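Local coordinates for protein pullulanase (Bacillus acidopullulyticus, PDB 2WAN) that probably hydrolyses the alpha-1,6 linkages of pullulan and of branched starch polysaccharides, as a pullulanase with an alpha-amylase-type catalytic barrel, at residues Y322-T327 / S370-N375; N375-Y380 / R405-D410. All coordinates share one frame; numbering follows the deposited sequence.

Contact 1: Y322-T327 / S370-N375; sequences YSKDAT and SGNLEN
Tyr322 and Asn372 both swing their first side-chain bond anti to the backbone N (chi1 170° and -171°), and this brings the phenol hydroxyl of one onto the amide oxygen of the other. Tyr322 OH donates to Asn372 OD1 at 2.7 Å, standing above the carbonyl plane rather than on a lone pair, with ring and amide planes turned 41° apart. From the opposite face of the amide the backbone N of Glu374 donates to the same Asn372 OD1 at 3.1 Å, so two bonds grip this oxygen and fix the rotation of the amide. The second bond closes an Asx turn in the loop that follows strand 364-370. Glu374 packs CB against the phenol end of the Tyr322 side chain, 3.7 Å from OH. The whole arrangement belongs to the beta-sandwich module of the CBM48 family: the tight connection from strand 319-322 into strand 326-332 lies against the loop that leads to strand 377-383. Ala326 and Ser370 form an antiparallel non-hydrogen-bonded pair where strands 326-332 and 364-370 meet at their ends, and next to it Gly371 N donates to Asp325 O at 2.8 Å. Between the two loops one water ties four groups together, donating to Ser323 O and Gly371 O and accepting from Thr327 OG1 and, at 2.9 Å, from Leu373 N. Further out, Lys324 lays its CG 3.7 Å from Asn372 ND2, and a second water accepts from that same amide nitrogen and, weakly, from Lys324 NZ.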
loop_
_atom_site.group_PDB
_atom_site.type_symbol
_atom_site.label_atom_id
_atom_site.label_comp_id
_atom_site.label_asym_id
_atom_site.label_seq_id
_atom_site.Cartn_x
_atom_site.Cartn_y
_atom_site.Cartn_z
ATOM N N TYR A 322 8.824 -1.618 -29.918
ATOM C CA TYR A 322 9.070 -2.507 -31.052
ATOM C C TYR A 322 8.227 -2.187 -32.296
ATOM O O TYR A 322 7.004 -1.971 -32.204
ATOM C CB TYR A 322 8.820 -3.977 -30.652
ATOM C CG TYR A 322 8.822 -4.897 -31.862
ATOM C CD1 TYR A 322 10.022 -5.341 -32.419
ATOM C CD2 TYR A 322 7.629 -5.272 -32.475
ATOM C CE1 TYR A 322 10.024 -6.158 -33.563
ATOM C CE2 TYR A 322 7.620 -6.086 -33.608
ATOM C CZ TYR A 322 8.822 -6.525 -34.137
ATOM O OH TYR A 322 8.802 -7.322 -35.264
ATOM N N SER A 323 8.888 -2.200 -33.453
ATOM C CA SER A 323 8.201 -2.258 -34.743
ATOM C C SER A 323 8.938 -3.205 -35.678
ATOM O O SER A 323 10.095 -3.557 -35.440
ATOM C CB SER A 323 8.068 -0.857 -35.375
ATOM O OG SER A 323 9.308 -0.414 -35.911
ATOM N N LYS A 324 8.286 -3.603 -36.765
ATOM C CA LYS A 324 8.937 -4.487 -37.713
ATOM C C LYS A 324 10.247 -3.889 -38.248
ATOM O O LYS A 324 11.233 -4.608 -38.407
ATOM C CB LYS A 324 7.972 -4.848 -38.849
ATOM C CG LYS A 324 8.066 -6.297 -39.310
ATOM C CD LYS A 324 7.035 -6.602 -40.404
ATOM C CE LYS A 324 7.351 -5.867 -41.708
ATOM N NZ LYS A 324 8.665 -6.280 -42.288
ATOM N N ASP A 325 10.259 -2.574 -38.490
ATOM C CA ASP A 325 11.404 -1.874 -39.104
ATOM C C ASP A 325 12.535 -1.444 -38.167
ATOM O O ASP A 325 13.671 -1.281 -38.617
ATOM C CB ASP A 325 10.925 -0.632 -39.872
ATOM C CG ASP A 325 10.069 -0.981 -41.088
ATOM O OD1 ASP A 325 10.261 -2.066 -41.676
ATOM O OD2 ASP A 325 9.204 -0.159 -41.458
ATOM N N ALA A 326 12.217 -1.250 -36.883
ATOM C CA ALA A 326 13.169 -0.725 -35.886
ATOM C C ALA A 326 12.630 -0.887 -34.463
ATOM O O ALA A 326 11.418 -0.918 -34.252
ATOM C CB ALA A 326 13.457 0.735 -36.140
ATOM N N THR A 327 13.536 -0.976 -33.497
ATOM C CA THR A 327 13.163 -0.898 -32.074
ATOM C C THR A 327 13.900 0.291 -31.436
ATOM O O THR A 327 15.093 0.474 -31.652
ATOM C CB THR A 327 13.459 -2.232 -31.321
ATOM O OG1 THR A 327 12.642 -3.285 -31.846
ATOM C CG2 THR A 327 13.175 -2.090 -29.824
ATOM N N SER A 370 17.899 -0.112 -36.122
ATOM C CA SER A 370 17.199 -0.530 -37.330
ATOM C C SER A 370 17.170 -2.048 -37.458
ATOM O O SER A 370 18.093 -2.753 -37.023
ATOM C CB SER A 370 17.835 0.096 -38.574
ATOM O OG SER A 370 19.197 -0.265 -38.661
ATOM N N GLY A 371 16.094 -2.549 -38.047
ATOM C CA GLY A 371 15.942 -3.988 -38.206
ATOM C C GLY A 371 14.847 -4.561 -37.329
ATOM O O GLY A 371 14.256 -3.854 -36.511
ATOM N N ASN A 372 14.583 -5.850 -37.515
ATOM C CA ASN A 372 13.510 -6.532 -36.802
ATOM C C ASN A 372 14.119 -7.260 -35.620
ATOM O O ASN A 372 14.773 -8.293 -35.790
ATOM C CB ASN A 372 12.786 -7.515 -37.734
ATOM C CG ASN A 372 11.514 -8.099 -37.117
ATOM O OD1 ASN A 372 11.331 -8.091 -35.895
ATOM N ND2 ASN A 372 10.626 -8.605 -37.963
ATOM N N LEU A 373 13.900 -6.721 -34.419
ATOM C CA LEU A 373 14.503 -7.276 -33.206
ATOM C C LEU A 373 13.534 -8.194 -32.444
ATOM O O LEU A 373 13.744 -8.498 -31.267
ATOM C CB LEU A 373 15.022 -6.158 -32.286
ATOM C CG LEU A 373 16.367 -5.499 -32.628
ATOM C CD1 LEU A 373 16.269 -4.673 -33.896
ATOM C CD2 LEU A 373 16.857 -4.632 -31.481
ATOM N N GLU A 374 12.481 -8.666 -33.109
ATOM C CA GLU A 374 11.558 -9.583 -32.426
ATOM C C GLU A 374 12.286 -10.821 -31.883
ATOM O O GLU A 374 13.047 -11.478 -32.598
ATOM C CB GLU A 374 10.376 -10.002 -33.326
ATOM C CG GLU A 374 9.345 -10.898 -32.612
ATOM C CD GLU A 374 8.115 -11.191 -33.445
ATOM O OE1 GLU A 374 8.138 -10.949 -34.664
ATOM O OE2 GLU A 374 7.127 -11.683 -32.869
ATOM N N ASN A 375 12.027 -11.124 -30.610
ATOM C CA ASN A 375 12.597 -12.279 -29.906
ATOM C C ASN A 375 14.071 -12.167 -29.582
ATOM O O ASN A 375 14.678 -13.146 -29.150
ATOM C CB ASN A 375 12.308 -13.600 -30.643
ATOM C CG ASN A 375 10.825 -13.839 -30.832
ATOM O OD1 ASN A 375 10.009 -13.423 -30.012
ATOM N ND2 ASN A 375 10.470 -14.484 -31.934
HETATM O O HOH W 1 12.700 -4.083 -34.452
HETATM O O HOH W 2 11.046 -8.430 -41.017
#

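Contact 2: N375-Y380 / R405-D410; sequences NWYYLY and RGMIVD. With ACT (acetate ion), chain P; SO4 (sulfate ion), chain K.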
loop_
_atom_site.group_PDB
_atom_site.type_symbol
_atom_site.label_atom_id
_atom_site.label_comp_id
_atom_site.label_asym_id
_atom_site.label_seq_id
_atom_site.Cartn_x
_atom_site.Cartn_y
_atom_site.Cartn_z
ATOM N N ASN A 375 12.027 -11.124 -30.610
ATOM C CA ASN A 375 12.597 -12.279 -29.906
ATOM C C ASN A 375 14.071 -12.167 -29.582
ATOM O O ASN A 375 14.678 -13.146 -29.150
ATOM C CB ASN A 375 12.308 -13.600 -30.643
ATOM C CG ASN A 375 10.825 -13.839 -30.832
ATOM O OD1 ASN A 375 10.009 -13.423 -30.012
ATOM N ND2 ASN A 375 10.470 -14.484 -31.934
ATOM N N TRP A 376 14.631 -10.961 -29.747
ATOM C CA TRP A 376 16.009 -10.675 -29.324
ATOM C C TRP A 376 16.032 -10.373 -27.819
ATOM O O TRP A 376 15.000 -10.009 -27.235
ATOM C CB TRP A 376 16.572 -9.474 -30.088
ATOM C CG TRP A 376 17.075 -9.827 -31.448
ATOM C CD1 TRP A 376 16.338 -10.307 -32.502
ATOM C CD2 TRP A 376 18.425 -9.713 -31.916
ATOM N NE1 TRP A 376 17.155 -10.515 -33.596
ATOM C CE2 TRP A 376 18.438 -10.160 -33.264
ATOM C CE3 TRP A 376 19.628 -9.289 -31.325
ATOM C CZ2 TRP A 376 19.609 -10.189 -34.032
ATOM C CZ3 TRP A 376 20.797 -9.320 -32.091
ATOM C CH2 TRP A 376 20.771 -9.762 -33.435
ATOM N N TYR A 377 17.206 -10.515 -27.202
ATOM C CA TYR A 377 17.369 -10.232 -25.774
ATOM C C TYR A 377 18.292 -9.038 -25.585
ATOM O O TYR A 377 19.127 -8.735 -26.455
ATOM C CB TYR A 377 17.897 -11.463 -25.021
ATOM C CG TYR A 377 16.935 -12.635 -25.066
ATOM C CD1 TYR A 377 16.934 -13.540 -26.151
ATOM C CD2 TYR A 377 15.995 -12.821 -24.051
ATOM C CE1 TYR A 377 16.042 -14.614 -26.199
ATOM C CE2 TYR A 377 15.090 -13.893 -24.098
ATOM C CZ TYR A 377 15.120 -14.786 -25.165
ATOM O OH TYR A 377 14.223 -15.843 -25.188
ATOM N N TYR A 378 18.147 -8.336 -24.466
ATOM C CA TYR A 378 19.008 -7.179 -24.249
ATOM C C TYR A 378 19.237 -6.846 -22.784
ATOM O O TYR A 378 18.504 -7.294 -21.882
ATOM C CB TYR A 378 18.468 -5.931 -24.963
ATOM C CG TYR A 378 17.249 -5.229 -24.336
ATOM C CD1 TYR A 378 15.983 -5.822 -24.362
ATOM C CD2 TYR A 378 17.373 -3.953 -23.759
ATOM C CE1 TYR A 378 14.871 -5.172 -23.819
ATOM C CE2 TYR A 378 16.260 -3.285 -23.212
ATOM C CZ TYR A 378 15.016 -3.903 -23.258
ATOM O OH TYR A 378 13.912 -3.275 -22.765
ATOM N N LEU A 379 20.302 -6.085 -22.575
ATOM C CA LEU A 379 20.640 -5.519 -21.274
ATOM C C LEU A 379 21.146 -4.113 -21.502
ATOM O O LEU A 379 21.619 -3.780 -22.616
ATOM C CB LEU A 379 21.762 -6.315 -20.609
ATOM C CG LEU A 379 21.433 -7.700 -20.046
ATOM C CD1 LEU A 379 22.700 -8.456 -19.667
ATOM C CD2 LEU A 379 20.475 -7.575 -18.846
ATOM N N TYR A 380 21.048 -3.283 -20.460
ATOM C CA TYR A 380 21.790 -2.004 -20.415
ATOM C C TYR A 380 23.084 -2.170 -19.638
ATOM O O TYR A 380 23.114 -2.797 -18.585
ATOM C CB TYR A 380 20.952 -0.871 -19.786
ATOM C CG TYR A 380 19.672 -0.558 -20.535
ATOM C CD1 TYR A 380 19.693 -0.234 -21.900
ATOM C CD2 TYR A 380 18.438 -0.551 -19.873
ATOM C CE1 TYR A 380 18.515 0.060 -22.589
ATOM C CE2 TYR A 380 17.262 -0.229 -20.548
ATOM C CZ TYR A 380 17.306 0.052 -21.907
ATOM O OH TYR A 380 16.151 0.347 -22.583
ATOM N N ARG A 405 18.197 -11.492 -18.778
ATOM C CA ARG A 405 18.121 -10.515 -19.860
ATOM C C ARG A 405 16.673 -10.140 -20.101
ATOM O O ARG A 405 15.779 -10.938 -19.830
ATOM C CB ARG A 405 18.658 -11.115 -21.175
ATOM C CG ARG A 405 20.033 -11.727 -21.041
ATOM C CD ARG A 405 20.471 -12.565 -22.263
ATOM N NE ARG A 405 21.834 -13.034 -21.964
ATOM C CZ ARG A 405 22.615 -13.718 -22.792
ATOM N NH1 ARG A 405 22.186 -14.052 -24.000
ATOM N NH2 ARG A 405 23.837 -14.067 -22.401
ATOM N N GLY A 406 16.463 -8.933 -20.628
ATOM C CA GLY A 406 15.140 -8.515 -21.112
ATOM C C GLY A 406 14.915 -9.094 -22.500
ATOM O O GLY A 406 15.881 -9.438 -23.186
ATOM N N MET A 407 13.652 -9.222 -22.906
ATOM C CA MET A 407 13.333 -9.776 -24.222
ATOM C C MET A 407 12.426 -8.816 -24.984
ATOM O O MET A 407 11.425 -8.355 -24.453
ATOM C CB MET A 407 12.658 -11.135 -24.076
ATOM C CG MET A 407 12.411 -11.867 -25.401
ATOM S SD MET A 407 11.551 -13.416 -25.079
ATOM C CE MET A 407 11.540 -14.101 -26.731
ATOM N N ILE A 408 12.787 -8.518 -26.232
ATOM C CA ILE A 408 12.000 -7.636 -27.085
ATOM C C ILE A 408 10.944 -8.486 -27.798
ATOM O O ILE A 408 11.279 -9.498 -28.457
ATOM C CB ILE A 408 12.901 -6.966 -28.138
ATOM C CG1 ILE A 408 13.959 -6.084 -27.465
ATOM C CG2 ILE A 408 12.055 -6.149 -29.140
ATOM C CD1 ILE A 408 15.319 -6.201 -28.070
ATOM N N VAL A 409 9.676 -8.087 -27.681
ATOM C CA VAL A 409 8.583 -8.897 -28.244
ATOM C C VAL A 409 7.530 -8.033 -28.931
ATOM O O VAL A 409 7.387 -6.836 -28.620
ATOM C CB VAL A 409 7.877 -9.781 -27.141
ATOM C CG1 VAL A 409 8.875 -10.761 -26.510
ATOM C CG2 VAL A 409 7.212 -8.904 -26.047
ATOM N N ASP A 410 6.825 -8.664 -29.873
ATOM C CA ASP A 410 5.639 -8.100 -30.516
ATOM C C ASP A 410 4.419 -8.427 -29.639
ATOM O O ASP A 410 3.909 -9.547 -29.684
ATOM C CB ASP A 410 5.475 -8.749 -31.888
ATOM C CG ASP A 410 4.284 -8.205 -32.671
ATOM O OD1 ASP A 410 3.491 -7.399 -32.126
ATOM O OD2 ASP A 410 4.160 -8.598 -33.850
HETATM C C ACT P . 24.508 -12.252 -19.265
HETATM O O ACT P . 23.395 -12.849 -19.275
HETATM O OXT ACT P . 24.546 -11.141 -18.691
HETATM C CH3 ACT P . 25.743 -12.823 -19.897
HETATM S S SO4 K . 16.918 -11.975 -37.278
HETATM O O1 SO4 K . 15.898 -11.192 -37.981
HETATM O O2 SO4 K . 18.206 -11.299 -37.443
HETATM O O3 SO4 K . 16.972 -13.322 -37.824
HETATM O O4 SO4 K . 16.570 -11.981 -35.844
HETATM O O HOH W 3 7.223 -11.638 -30.122
#
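Met407 crosses the Tyr377 ring obliquely as an extended chain, its CG anti to the backbone N (chi1 -174°), and each of its atoms finds a partner. CB lies 3.7 Å from Tyr377 CE2; CG stands over the ring face in a CH-pi contact, 4.1 Å from the centroid of the Tyr377 ring. SD, oblique to that ring, makes a Met-aromatic contact and sits 3.6 Å from Tyr377 OH. The terminal CE touches both Tyr377 OH and, at 3.7 Å, Asn375 OD1. Were Tyr377 an alanine, the thioether of Met407 would probably lose its aromatic partner and a gap would open beside it. Beneath these side chains the backbones pair antiparallel: Tyr377 and Met407 form a non-hydrogen-bonded pair, Tyr378 and Gly406 a hydrogen-bonded one, with Tyr378 N donating to Gly406 O at 2.8 Å. Two further backbone bonds, Ile408 N to Trp376 O and Asn375 N to Ile408 O, join the segments beyond these pairs. On the other face Tyr378 crosses Ile408 at about a right angle, CD1 against CG1 at 3.7 Å. Two ions, both probably from the crystallisation liquor, bind at the margins: Trp376 NE1 donates near the ring plane to a sulfate oxygen, O4, at 2.7 Å, and Arg405 NE to an acetate oxygen, while Arg405 NH2 also bonds Gly349 O. Strand 377-383 pairs with the short strand 406-407 and with strand 338-344, and Tyr378 and Ile408 pack on Phe329 of strand 326-332 in the CBM48 sandwich.

How the contacts relate
Contact 1 and contact 2 follow each other along the chain and share Asn375, where the loop after strand 364-370 passes into strand 377-383; their centres are 11 Å apart. They also touch directly. Leu373 O packs on Ile408 CB at 3.6 Å, Glu374 OE2 on Asp410 CB at 3.5 Å, and Tyr322 CE2 on the same Asp410 CB at 3.8 Å, so segment 405-410 lies against both halves of contact 1. Both belong to one antiparallel sheet system, contact 1 nearer the surface and contact 2 more buried. A sulfate ion, probably from the crystallisation liquor, is bound by Trp376 of contact 2 and lies about 5 Å from the side chain of Asn372 of contact 1.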